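Local coordinates for protein glucosamine--fructose-6-phosphate aminotransferase [isomerizing] (Francisella tularensis subsp. tularensis, PDB 3TBF) that probably makes glucosamine 6-phosphate from fructose 6-phosphate, its C-terminal sugar-phosphate isomerase region using ammonia that a separate glutaminase domain releases from glutamine, at residues K73-K78 against R235-P240; Y66-T71 against T169-L174. One frame throughout, in Å; residues are numbered along the deposited sequence.

Contact 1: residues K73-K78 against R235-P240; sequences KYWIEK and RGLYYP
Tyr74 lays its phenol ring against the peptide joining Gly236 to Leu237, where the first SIS domain meets the second. Each domain has a five-stranded parallel sheet of order 2-1-3-4-5 with flanking helices; helix 63-80 of one faces the turn between strand 229-234 and helix 238-253 of the other. That turn is of type II' from Arg235 to Tyr238, closed by Tyr238 N to Arg235 O at 3.2 Å, and Gly236 sits in it with a positive phi of 69°.

One face of the ring covers the peptide. Gly236 C lies 3.3 Å above the Tyr74 ring plane and Leu237 N 3.6 Å above the same face, both displaced toward the rim. With its CG anti to the carbonyl carbon (chi1 -76°), Tyr74 carries this ring out across the turn.

The polar ends turn to other partners. Tyr74 OH is hydrogen-bonded to Glu91 of the second subunit, whose carboxylate also receives Gly236 N, tying both sides of the contact to the dimer partner. Trp75 NE1 bonds to the carbonyl of Asp333.

Apolar contacts complete the joint. Pro240 CG comes obliquely to Tyr74 CE1 at 4.2 Å, while Leu237 reaches between two aromatic residues: its CD2 is 3.9 Å from Tyr74 CB and 3.4 Å from Trp75 NE1.

Contact 2: residues Y66-T71 against T169-L174; sequences YNAGMT and TQLVAL
Ala68 of helix 63-80 meets the CD1 methyls of both Leu171 and Leu174 of helix 165-184, a helix-helix contact within the first SIS domain. The short segments run in roughly the same direction, at 33° to each other, and their axes approach to 9.3 Å.

Leu171 can be followed outward. Its CB leaves the helix at a slant to the facing segment, and the unusual torsions, chi1 -97° with chi2 5°, bring CD1 back toward it. Through CG the chain only branches; CD1 does the touching. This methyl is 3.6 Å from both CA and CB of Ala68 and 3.8 Å from CB of Thr71, whose side chain it meets at about a right angle. From the next turn Leu174 sends its own CD1 to within 3.8 Å of Ala68 O.

The Thr71 hydroxyl also borders the Leu171 methyl but spends its proton within its own helix: OG1 donates to Asn67 O at 2.9 Å from one side of the carbonyl plane, while Thr71 N comes from the opposite face. At the other end, Gln170 brings CB to 4.1 Å from Ala68 CB, and its amide oxygen OE1 is hydrogen-bonded to Ser65.

With every touching residue buried, and the Thr71 hydroxyl and Gln170 amide oxygen each hydrogen-bonded, adhesion between these segments rests on van der Waals contact, chiefly of Leu171 CD1 with Ala68.

Contacts 1 and 2 share helix 63-80, which packs on helix 165-184 of its own SIS domain in contact 2 and on the second SIS domain in contact 1. Contact 2 is wholly buried and lies nearer the centre of the chain, its centre about 5 Å away against 10 Å, and no other subunit touches it; in contact 1 Tyr74 and Gly236 are partly exposed. Contact 2 is mostly aliphatic across its segments, whereas contact 1, at the dimer boundary, combines a tyrosine ring laid over a peptide with polar groups bonded partly to the second subunit and partly to the same chain. The two are continuous: Leu237 CD2 lies 3.5 Å from Thr71 CG2, and Trp75 CZ3 reaches to 3.4 Å from Leu171 O.

Contact 1: residues K73-K78 against R235-P240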
# COMPACT_ATOMS: atom_id res chain seq x y z
N LYS A 73 2.87 4.97 11.99
CA LYS A 73 2.24 6.20 11.53
C LYS A 73 0.94 6.40 12.32
O LYS A 73 0.61 7.52 12.68
CB LYS A 73 2.02 6.14 10.02
CG LYS A 73 0.87 7.00 9.52
CD LYS A 73 0.71 6.98 8.01
CE LYS A 73 -0.21 8.13 7.57
NZ LYS A 73 -0.01 8.53 6.21
N TYR A 74 0.22 5.33 12.62
CA TYR A 74 -1.05 5.47 13.32
C TYR A 74 -0.74 6.11 14.67
O TYR A 74 -1.44 7.04 15.10
CB TYR A 74 -1.73 4.12 13.49
CG TYR A 74 -2.38 3.59 12.24
CD1 TYR A 74 -1.64 3.00 11.25
CD2 TYR A 74 -3.76 3.64 12.06
CE1 TYR A 74 -2.23 2.49 10.05
CE2 TYR A 74 -4.37 3.13 10.88
CZ TYR A 74 -3.59 2.56 9.88
OH TYR A 74 -4.17 2.06 8.70
N TRP A 75 0.33 5.62 15.33
CA TRP A 75 0.69 6.05 16.71
C TRP A 75 1.16 7.51 16.66
O TRP A 75 0.77 8.31 17.49
CB TRP A 75 1.85 5.22 17.27
CG TRP A 75 1.57 3.83 17.57
CD1 TRP A 75 0.37 3.30 17.95
CD2 TRP A 75 2.52 2.75 17.61
NE1 TRP A 75 0.51 1.95 18.21
CE2 TRP A 75 1.82 1.60 18.03
CE3 TRP A 75 3.87 2.66 17.34
CZ2 TRP A 75 2.44 0.35 18.17
CZ3 TRP A 75 4.50 1.40 17.49
CH2 TRP A 75 3.77 0.26 17.91
N ILE A 76 2.00 7.82 15.69
CA ILE A 76 2.59 9.15 15.60
C ILE A 76 1.57 10.24 15.39
O ILE A 76 1.61 11.27 16.03
CB ILE A 76 3.64 9.26 14.51
CG1 ILE A 76 4.87 8.43 14.88
CG2 ILE A 76 4.03 10.71 14.38
CD1 ILE A 76 5.80 8.16 13.78
N GLU A 77 0.67 10.01 14.45
CA GLU A 77 -0.40 10.95 14.20
C GLU A 77 -1.36 11.08 15.36
O GLU A 77 -1.69 12.18 15.75
CB GLU A 77 -1.11 10.54 12.90
CG GLU A 77 -0.17 10.74 11.69
CD GLU A 77 -0.84 11.25 10.40
OE1 GLU A 77 -2.11 11.28 10.33
OE2 GLU A 77 -0.05 11.62 9.47
N LYS A 78 -1.74 9.97 15.95
CA LYS A 78 -2.73 9.96 17.00
C LYS A 78 -2.21 10.51 18.33
O LYS A 78 -2.90 11.29 18.96
CB LYS A 78 -3.23 8.52 17.24
CG LYS A 78 -4.17 8.38 18.43
CD LYS A 78 -4.92 7.02 18.42
CE LYS A 78 -5.80 6.91 19.65
NZ LYS A 78 -6.53 5.62 19.72
N ARG A 235 -7.60 -4.10 10.42
CA ARG A 235 -8.06 -2.75 10.24
C ARG A 235 -7.23 -1.85 11.11
O ARG A 235 -6.89 -2.20 12.23
CB ARG A 235 -9.48 -2.64 10.76
CG ARG A 235 -10.55 -2.68 9.67
CD ARG A 235 -11.88 -2.24 10.26
NE ARG A 235 -12.96 -2.25 9.29
CZ ARG A 235 -13.35 -1.20 8.58
NH1 ARG A 235 -12.76 -0.00 8.70
NH2 ARG A 235 -14.34 -1.36 7.73
N GLY A 236 -7.00 -0.62 10.67
CA GLY A 236 -6.30 0.34 11.53
C GLY A 236 -4.84 -0.06 11.71
O GLY A 236 -4.18 -0.54 10.77
N LEU A 237 -4.35 0.13 12.93
CA LEU A 237 -3.05 -0.36 13.33
C LEU A 237 -2.78 -1.81 12.90
O LEU A 237 -1.64 -2.16 12.70
CB LEU A 237 -2.98 -0.38 14.85
CG LEU A 237 -2.45 0.86 15.55
CD1 LEU A 237 -2.87 0.91 17.09
CD2 LEU A 237 -0.95 0.80 15.33
N TYR A 238 -3.81 -2.66 12.80
CA TYR A 238 -3.61 -4.11 12.64
C TYR A 238 -3.57 -4.51 11.18
O TYR A 238 -3.30 -5.68 10.84
CB TYR A 238 -4.69 -4.88 13.43
CG TYR A 238 -4.71 -4.37 14.84
CD1 TYR A 238 -3.81 -4.86 15.76
CD2 TYR A 238 -5.53 -3.32 15.23
CE1 TYR A 238 -3.73 -4.31 17.05
CE2 TYR A 238 -5.48 -2.78 16.52
CZ TYR A 238 -4.56 -3.28 17.41
OH TYR A 238 -4.46 -2.77 18.68
N TYR A 239 -3.84 -3.54 10.30
CA TYR A 239 -3.70 -3.77 8.89
C TYR A 239 -2.24 -4.06 8.58
O TYR A 239 -1.94 -5.14 8.09
CB TYR A 239 -4.37 -2.67 8.00
CG TYR A 239 -3.99 -2.71 6.53
CD1 TYR A 239 -3.98 -3.91 5.83
CD2 TYR A 239 -3.63 -1.55 5.84
CE1 TYR A 239 -3.59 -3.97 4.46
CE2 TYR A 239 -3.24 -1.59 4.48
CZ TYR A 239 -3.22 -2.81 3.80
OH TYR A 239 -2.86 -2.86 2.46
N PRO A 240 -1.33 -3.14 8.95
CA PRO A 240 0.09 -3.45 8.73
C PRO A 240 0.54 -4.70 9.46
O PRO A 240 1.51 -5.36 9.04
CB PRO A 240 0.82 -2.22 9.26
CG PRO A 240 -0.17 -1.12 9.39
CD PRO A 240 -1.56 -1.75 9.39

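Contact 2: residues Y66-T71 against T169-L174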
# COMPACT_ATOMS: atom_id res chain seq x y z
N TYR A 66 9.31 -1.60 6.56
CA TYR A 66 8.29 -0.73 6.07
C TYR A 66 6.96 -1.04 6.75
O TYR A 66 6.24 -0.12 7.14
CB TYR A 66 8.21 -0.81 4.54
CG TYR A 66 7.02 -0.20 3.90
CD1 TYR A 66 6.96 1.16 3.67
CD2 TYR A 66 5.97 -0.99 3.48
CE1 TYR A 66 5.88 1.72 3.05
CE2 TYR A 66 4.87 -0.46 2.87
CZ TYR A 66 4.82 0.89 2.64
OH TYR A 66 3.71 1.42 2.04
N ASN A 67 6.65 -2.31 6.94
CA ASN A 67 5.46 -2.66 7.71
C ASN A 67 5.49 -2.09 9.13
O ASN A 67 4.48 -1.62 9.63
CB ASN A 67 5.30 -4.16 7.72
CG ASN A 67 5.08 -4.71 6.33
OD1 ASN A 67 4.67 -4.00 5.45
ND2 ASN A 67 5.43 -5.98 6.12
N ALA A 68 6.67 -2.02 9.75
CA ALA A 68 6.72 -1.42 11.08
C ALA A 68 6.40 0.06 10.99
O ALA A 68 5.64 0.59 11.80
CB ALA A 68 8.13 -1.66 11.77
N GLY A 69 6.97 0.74 10.00
CA GLY A 69 6.72 2.15 9.81
C GLY A 69 5.28 2.49 9.58
O GLY A 69 4.76 3.46 10.13
N MSE A 70 4.61 1.71 8.76
CA MSE A 70 3.18 1.86 8.58
C MSE A 70 2.41 1.73 9.88
O MSE A 70 1.41 2.43 10.11
CB MSE A 70 2.67 0.78 7.60
CG MSE A 70 2.89 1.15 6.16
SE MSE A 70 2.10 -0.21 4.96
CE MSE A 70 0.18 0.11 5.40
N THR A 71 2.85 0.82 10.76
CA THR A 71 2.15 0.67 12.02
C THR A 71 2.34 1.97 12.78
O THR A 71 1.41 2.56 13.30
CB THR A 71 2.71 -0.50 12.79
OG1 THR A 71 2.76 -1.67 11.96
CG2 THR A 71 1.88 -0.79 13.98
N THR A 169 10.96 -5.36 17.94
CA THR A 169 11.79 -4.33 18.51
C THR A 169 11.78 -3.04 17.73
O THR A 169 11.93 -1.94 18.31
CB THR A 169 13.26 -4.78 18.72
OG1 THR A 169 13.87 -5.08 17.47
CG2 THR A 169 13.34 -5.99 19.63
N GLN A 170 11.58 -3.11 16.40
CA GLN A 170 11.39 -1.86 15.65
C GLN A 170 10.10 -1.19 16.04
O GLN A 170 10.07 0.01 16.26
CB GLN A 170 11.49 -2.06 14.17
CG GLN A 170 12.92 -2.35 13.70
CD GLN A 170 12.94 -2.99 12.32
OE1 GLN A 170 11.90 -3.15 11.70
NE2 GLN A 170 14.13 -3.30 11.83
N LEU A 171 9.04 -1.97 16.18
CA LEU A 171 7.79 -1.43 16.71
C LEU A 171 7.98 -0.78 18.08
O LEU A 171 7.58 0.33 18.31
CB LEU A 171 6.76 -2.53 16.83
CG LEU A 171 5.67 -2.82 15.76
CD1 LEU A 171 5.74 -2.00 14.50
CD2 LEU A 171 5.60 -4.28 15.44
N VAL A 172 8.62 -1.46 18.99
CA VAL A 172 8.79 -0.89 20.30
C VAL A 172 9.61 0.41 20.22
O VAL A 172 9.22 1.41 20.83
CB VAL A 172 9.42 -1.91 21.27
CG1 VAL A 172 9.92 -1.24 22.53
CG2 VAL A 172 8.41 -2.95 21.67
N ALA A 173 10.70 0.44 19.46
CA ALA A 173 11.48 1.67 19.33
C ALA A 173 10.59 2.80 18.82
O ALA A 173 10.70 3.94 19.27
CB ALA A 173 12.67 1.45 18.43
N LEU A 174 9.73 2.50 17.84
CA LEU A 174 8.88 3.54 17.25
C LEU A 174 7.86 4.04 18.24
O LEU A 174 7.54 5.22 18.21
CB LEU A 174 8.21 3.04 15.97
CG LEU A 174 9.10 2.99 14.71
CD1 LEU A 174 8.62 1.96 13.66
CD2 LEU A 174 9.25 4.34 14.07